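Local coordinates for SLT domain-containing protein (Bdellovibrio bacteriovorus HD100, PDB 6TAB) that probably cleaves peptidoglycan as a lysozyme-like enzyme of altered substrate specificity that facilitates exit of the predator from its prey cell, at residues Ile165-Leu170 / Lys188-Pro193; Leu170-Glu175 / Leu194-Cys199. All blocks are in the same frame, centred on the assembly; numbering follows the deposited sequence.

Contact 1 (Ile165-Leu170 / Lys188-Pro193); sequences ISRGLL and KDLHDP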
loop_
_atom_site.group_PDB
_atom_site.type_symbol
_atom_site.label_atom_id
_atom_site.label_comp_id
_atom_site.label_asym_id
_atom_site.label_seq_id
_atom_site.Cartn_x
_atom_site.Cartn_y
_atom_site.Cartn_z
ATOM N N ILE A 165 16.404 -0.063 -8.980
ATOM C CA ILE A 165 16.607 -0.518 -7.587
ATOM C C ILE A 165 15.345 -0.176 -6.782
ATOM O O ILE A 165 15.001 1.012 -6.607
ATOM C CB ILE A 165 17.903 0.070 -6.971
ATOM C CG1 ILE A 165 19.149 -0.216 -7.843
ATOM C CG2 ILE A 165 18.076 -0.440 -5.540
ATOM C CD1 ILE A 165 20.435 0.481 -7.400
ATOM N N SER A 166 14.662 -1.215 -6.271
ATOM C CA SER A 166 13.488 -1.054 -5.437
ATOM C C SER A 166 13.931 -0.919 -3.969
ATOM O O SER A 166 14.813 -1.685 -3.537
ATOM C CB SER A 166 12.539 -2.222 -5.673
ATOM O OG SER A 166 12.042 -2.217 -7.013
ATOM N N ARG A 167 13.302 -0.004 -3.217
ATOM C CA ARG A 167 13.827 0.393 -1.907
ATOM C C ARG A 167 12.752 0.500 -0.823
ATOM O O ARG A 167 11.614 0.960 -1.043
ATOM C CB ARG A 167 14.557 1.742 -2.013
ATOM C CG ARG A 167 15.766 1.752 -2.944
ATOM C CD ARG A 167 16.420 3.104 -3.066
ATOM N NE ARG A 167 17.583 3.135 -3.927
ATOM C CZ ARG A 167 18.814 2.747 -3.659
ATOM N NH1 ARG A 167 19.107 2.324 -2.435
ATOM N NH2 ARG A 167 19.748 2.820 -4.616
ATOM N N GLY A 168 13.178 0.151 0.407
ATOM C CA GLY A 168 12.384 0.473 1.603
ATOM C C GLY A 168 11.154 -0.413 1.811
ATOM O O GLY A 168 10.987 -1.477 1.191
ATOM N N LEU A 169 10.276 0.068 2.696
ATOM C CA LEU A 169 9.178 -0.749 3.247
ATOM C C LEU A 169 8.281 -1.334 2.137
ATOM O O LEU A 169 7.850 -2.508 2.226
ATOM C CB LEU A 169 8.349 0.060 4.250
ATOM C CG LEU A 169 9.028 0.426 5.567
ATOM C CD1 LEU A 169 8.052 1.221 6.422
ATOM C CD2 LEU A 169 9.556 -0.812 6.298
ATOM N N LEU A 170 7.903 -0.495 1.144
ATOM C CA LEU A 170 6.971 -0.888 0.051
ATOM C C LEU A 170 7.702 -1.137 -1.289
ATOM O O LEU A 170 7.060 -1.320 -2.326
ATOM C CB LEU A 170 5.887 0.201 -0.091
ATOM C CG LEU A 170 4.870 0.276 1.050
ATOM C CD1 LEU A 170 4.064 1.562 0.974
ATOM C CD2 LEU A 170 3.962 -0.945 1.058
ATOM N N LYS A 188 18.597 7.951 -0.303
ATOM C CA LYS A 188 18.461 7.761 1.161
ATOM C C LYS A 188 17.018 8.018 1.641
ATOM O O LYS A 188 16.529 7.383 2.586
ATOM C CB LYS A 188 19.428 8.667 1.925
ATOM C CG LYS A 188 19.482 8.443 3.425
ATOM C CD LYS A 188 20.602 9.206 4.114
ATOM C CE LYS A 188 20.662 8.914 5.598
ATOM N NZ LYS A 188 21.701 9.722 6.272
ATOM N N ASP A 189 16.321 8.942 0.978
ATOM C CA ASP A 189 14.953 9.307 1.370
ATOM C C ASP A 189 13.962 8.133 1.226
ATOM O O ASP A 189 12.951 8.090 1.961
ATOM C CB ASP A 189 14.491 10.561 0.619
ATOM C CG ASP A 189 15.297 11.794 1.020
ATOM O OD1 ASP A 189 15.281 12.139 2.225
ATOM O OD2 ASP A 189 15.985 12.373 0.141
ATOM N N LEU A 190 14.214 7.198 0.295
ATOM C CA LEU A 190 13.321 6.025 0.140
ATOM C C LEU A 190 13.476 5.046 1.326
ATOM O O LEU A 190 12.539 4.266 1.594
ATOM C CB LEU A 190 13.525 5.332 -1.219
ATOM C CG LEU A 190 12.993 6.106 -2.447
ATOM C CD1 LEU A 190 14.059 7.070 -2.985
ATOM C CD2 LEU A 190 12.486 5.171 -3.555
ATOM N N HIS A 191 14.613 5.112 2.045
ATOM C CA HIS A 191 14.851 4.287 3.221
ATOM C C HIS A 191 14.337 4.958 4.508
ATOM O O HIS A 191 14.462 4.380 5.611
ATOM C CB HIS A 191 16.338 3.889 3.267
ATOM C CG HIS A 191 16.789 3.033 2.117
ATOM N ND1 HIS A 191 16.422 1.723 1.979
ATOM C CD2 HIS A 191 17.498 3.352 0.999
ATOM C CE1 HIS A 191 16.928 1.231 0.858
ATOM N NE2 HIS A 191 17.619 2.232 0.219
ATOM N N ASP A 192 13.762 6.163 4.414
ATOM C CA ASP A 192 13.030 6.812 5.507
ATOM C C ASP A 192 11.630 6.208 5.522
ATOM O O ASP A 192 10.876 6.437 4.561
ATOM C CB ASP A 192 13.016 8.336 5.320
ATOM C CG ASP A 192 12.188 9.113 6.343
ATOM O OD1 ASP A 192 11.323 8.489 7.039
ATOM O OD2 ASP A 192 12.358 10.377 6.396
ATOM N N PRO A 193 11.238 5.437 6.574
ATOM C CA PRO A 193 9.970 4.724 6.532
ATOM C C PRO A 193 8.752 5.660 6.375
ATOM O O PRO A 193 7.747 5.276 5.730
ATOM C CB PRO A 193 9.960 3.924 7.846
ATOM C CG PRO A 193 10.860 4.689 8.758
ATOM C CD PRO A 193 11.945 5.237 7.858
HETATM O O HOH W 1 11.275 2.678 3.803
#

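Contact 2 (Leu170-Glu175 / Leu194-Cys199); sequences LQISIE and LQNLSC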
loop_
_atom_site.group_PDB
_atom_site.type_symbol
_atom_site.label_atom_id
_atom_site.label_comp_id
_atom_site.label_asym_id
_atom_site.label_seq_id
_atom_site.Cartn_x
_atom_site.Cartn_y
_atom_site.Cartn_z
ATOM N N LEU A 170 7.903 -0.495 1.144
ATOM C CA LEU A 170 6.971 -0.888 0.051
ATOM C C LEU A 170 7.702 -1.137 -1.289
ATOM O O LEU A 170 7.060 -1.320 -2.326
ATOM C CB LEU A 170 5.887 0.201 -0.091
ATOM C CG LEU A 170 4.870 0.276 1.050
ATOM C CD1 LEU A 170 4.064 1.562 0.974
ATOM C CD2 LEU A 170 3.962 -0.945 1.058
ATOM N N GLN A 171 9.042 -1.173 -1.269
ATOM C CA GLN A 171 9.832 -1.527 -2.464
ATOM C C GLN A 171 9.442 -0.595 -3.646
ATOM O O GLN A 171 9.099 -1.033 -4.752
ATOM C CB GLN A 171 9.754 -3.029 -2.760
ATOM C CG GLN A 171 10.507 -3.854 -1.687
ATOM C CD GLN A 171 12.011 -3.684 -1.791
ATOM O OE1 GLN A 171 12.657 -4.283 -2.661
ATOM N NE2 GLN A 171 12.588 -2.857 -0.926
ATOM N N ILE A 172 9.570 0.710 -3.383
ATOM C CA ILE A 172 9.335 1.795 -4.350
ATOM C C ILE A 172 10.688 2.184 -4.941
ATOM O O ILE A 172 11.725 2.061 -4.284
ATOM C CB ILE A 172 8.608 2.979 -3.674
ATOM C CG1 ILE A 172 7.205 2.525 -3.195
ATOM C CG2 ILE A 172 8.542 4.224 -4.576
ATOM C CD1 ILE A 172 6.510 3.485 -2.238
ATOM N N SER A 173 10.691 2.661 -6.185
ATOM C CA SER A 173 11.902 3.144 -6.853
ATOM C C SER A 173 11.834 4.658 -7.119
ATOM O O SER A 173 10.741 5.245 -7.177
ATOM C CB SER A 173 12.199 2.348 -8.132
ATOM O OG SER A 173 11.045 2.148 -8.923
ATOM N N ILE A 174 13.006 5.288 -7.248
ATOM C CA ILE A 174 13.030 6.748 -7.211
ATOM C C ILE A 174 12.386 7.377 -8.474
ATOM O O ILE A 174 11.644 8.362 -8.325
ATOM C CB ILE A 174 14.431 7.300 -6.928
ATOM C CG1 ILE A 174 14.394 8.793 -6.608
ATOM C CG2 ILE A 174 15.427 6.994 -8.042
ATOM C CD1 ILE A 174 15.657 9.302 -5.923
ATOM N N GLU A 175 12.638 6.855 -9.684
ATOM C CA GLU A 175 12.071 7.471 -10.906
ATOM C C GLU A 175 10.541 7.271 -10.895
ATOM O O GLU A 175 9.749 8.229 -11.079
ATOM C CB GLU A 175 12.777 6.932 -12.159
ATOM C CG GLU A 175 12.312 7.564 -13.457
ATOM C CD GLU A 175 13.151 7.214 -14.672
ATOM O OE1 GLU A 175 13.211 6.038 -15.042
ATOM O OE2 GLU A 175 13.705 8.135 -15.270
ATOM N N LEU A 194 8.817 6.860 6.961
ATOM C CA LEU A 194 7.666 7.775 6.885
ATOM C C LEU A 194 7.489 8.307 5.449
ATOM O O LEU A 194 6.347 8.357 4.932
ATOM C CB LEU A 194 7.852 8.913 7.896
ATOM C CG LEU A 194 8.090 8.508 9.361
ATOM C CD1 LEU A 194 8.033 9.763 10.202
ATOM C CD2 LEU A 194 7.070 7.477 9.864
ATOM N N GLN A 195 8.590 8.652 4.770
ATOM C CA GLN A 195 8.491 9.110 3.354
ATOM C C GLN A 195 8.029 7.967 2.445
ATOM O O GLN A 195 7.242 8.181 1.507
ATOM C CB GLN A 195 9.830 9.670 2.862
ATOM C CG GLN A 195 10.276 10.962 3.549
ATOM C CD GLN A 195 11.510 11.552 2.902
ATOM O OE1 GLN A 195 11.500 11.937 1.722
ATOM N NE2 GLN A 195 12.610 11.608 3.648
ATOM N N ASN A 196 8.511 6.753 2.704
ATOM C CA ASN A 196 8.126 5.571 1.922
ATOM C C ASN A 196 6.614 5.315 2.041
ATOM O O ASN A 196 5.919 5.088 1.008
ATOM C CB ASN A 196 9.011 4.388 2.318
ATOM C CG ASN A 196 8.992 3.217 1.362
ATOM O OD1 ASN A 196 8.043 2.421 1.384
ATOM N ND2 ASN A 196 10.038 3.095 0.541
ATOM N N LEU A 197 6.095 5.311 3.279
ATOM C CA LEU A 197 4.657 5.057 3.506
ATOM C C LEU A 197 3.802 6.174 2.865
ATOM O O LEU A 197 2.730 5.888 2.267
ATOM C CB LEU A 197 4.363 4.886 4.997
ATOM C CG LEU A 197 4.925 3.611 5.618
ATOM C CD1 LEU A 197 4.837 3.687 7.144
ATOM C CD2 LEU A 197 4.241 2.349 5.092
ATOM N N SER A 198 4.229 7.437 2.976
ATOM C CA SER A 198 3.485 8.559 2.330
ATOM C C SER A 198 3.431 8.374 0.802
ATOM O O SER A 198 2.363 8.630 0.172
ATOM C CB SER A 198 4.057 9.915 2.679
ATOM O OG SER A 198 3.726 10.282 4.018
ATOM N N CYS A 199 4.541 7.933 0.187
ATOM C CA CYS A 199 4.536 7.639 -1.261
ATOM C C CYS A 199 3.557 6.514 -1.602
ATOM O O CYS A 199 2.793 6.622 -2.604
ATOM C CB CYS A 199 5.950 7.316 -1.758
ATOM S SG CYS A 199 6.089 7.307 -3.582
#

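Contact 1 (Ile165-Leu170 / Lys188-Pro193)
Arg-167 crosses the imidazole of His-191 at a slant, and most of its side chain, from CB to CD and then NH1, meets the ring or Leu-190. Its CB packs 3.8 Å from CB of Leu-190 and equally close to CE1 of the histidine ring. CG and CD, on a chain extended as far as NE, then run past NE2, CD coming within 3.6 Å of His-191 NE2. A turn at the end (chi4 -79°) brings the guanidinium to the ring edge, where NH1 donates to His-191 NE2 over 3.0 Å. The bond lies in both planes although these stand 86° apart, so NE2 acts as the acceptor, consistent with its carrying no proton. CG2 of Ile-165 covers one guanidinium face. Arginine suits the place because its long methylene chain packs while its tip donates.

Gly-168, at positive phi, has its CA 3.8 Å from Leu-190 O. A water accepts from Leu-169 N and donates to that same oxygen, 3.0 Å from each. Leu-169 CD1 meets Pro-193 CB at 3.6 Å, and both residues also touch Trp-90 of helix 87-101. The contact thus ties the end of strand 163-167, paired with strand 151-154, to the loop that leads into helix 193-211.

Contact 2 (Leu170-Glu175 / Leu194-Cys199)
Leu-170 packs its CB against OD1 of Asn-196, 3.4 Å away, with CG and CD1 slightly further from the same oxygen. The backbone of the leucine uses that oxygen too: Leu-170 N donates to Asn-196 OD1 over 2.9 Å. The N-H points at the acceptor with an angle of 151°, and the donor stands 29° off the carbonyl plane. Asn-196 reaches across because its CG is anti to its own backbone N (chi1 -164°), which swings the amide off the helix toward the loop. Its ND2 is used as well, donating to the carbonyl oxygens of Arg-167 and Leu-190. Both ends of the buried amide are therefore satisfied, and three bonds to main-chain atoms fix its rotation. Asparagine suits the site because one short side chain offers both an acceptor and a donor to a loop whose polar backbone would otherwise be buried at a cost.

The remaining contacts are van der Waals packing, mostly between aliphatic groups. Leu-170 CD1 approaches Leu-197 CD2 at 4.2 Å, while helix 125-144 packs on Leu-170 through Leu-136, Met-139 and Val-140. Ile-172, in the loop, extends its CG1 branch to CD1, which rests 3.7 Å from Asn-196 O and 3.9 Å from CB of Cys-199, nearly a turn further along helix 193-211. Its other branch, CG2, lies 4.1 Å from Cys-199 SG. The branched isoleucine thus touches both atoms of the cysteine side chain, whose sulfur is bonded to Cys-182.

Gln-171 and Ile-172 both face Arg-167, and with Gln-171 in a left-handed conformation this is a G1 beta bulge. A loop leaving a beta-hairpin and packed against helices in this way fits the lysozyme-like fold of SLT domains.

Overall arrangement
Contact 2 is the more deeply buried of the two, all its touching residues being shielded from solvent, whereas contact 1 lies further from the centre of the chain and is only partly buried. Their chemistry follows: contact 1 combines a charged side chain, an imidazole and a bridging water, while contact 2 relies on aliphatic packing around a single amide. The two share Leu-170, and their segments alternate along the chain, so the strand and its following loop meet first the approach to helix 193-211 and then its first turns. Between them, Arg-167 N lies 2.8 Å from Ile-172 O, a probable hydrogen bond, and Leu-190 CD2 packs on that same oxygen.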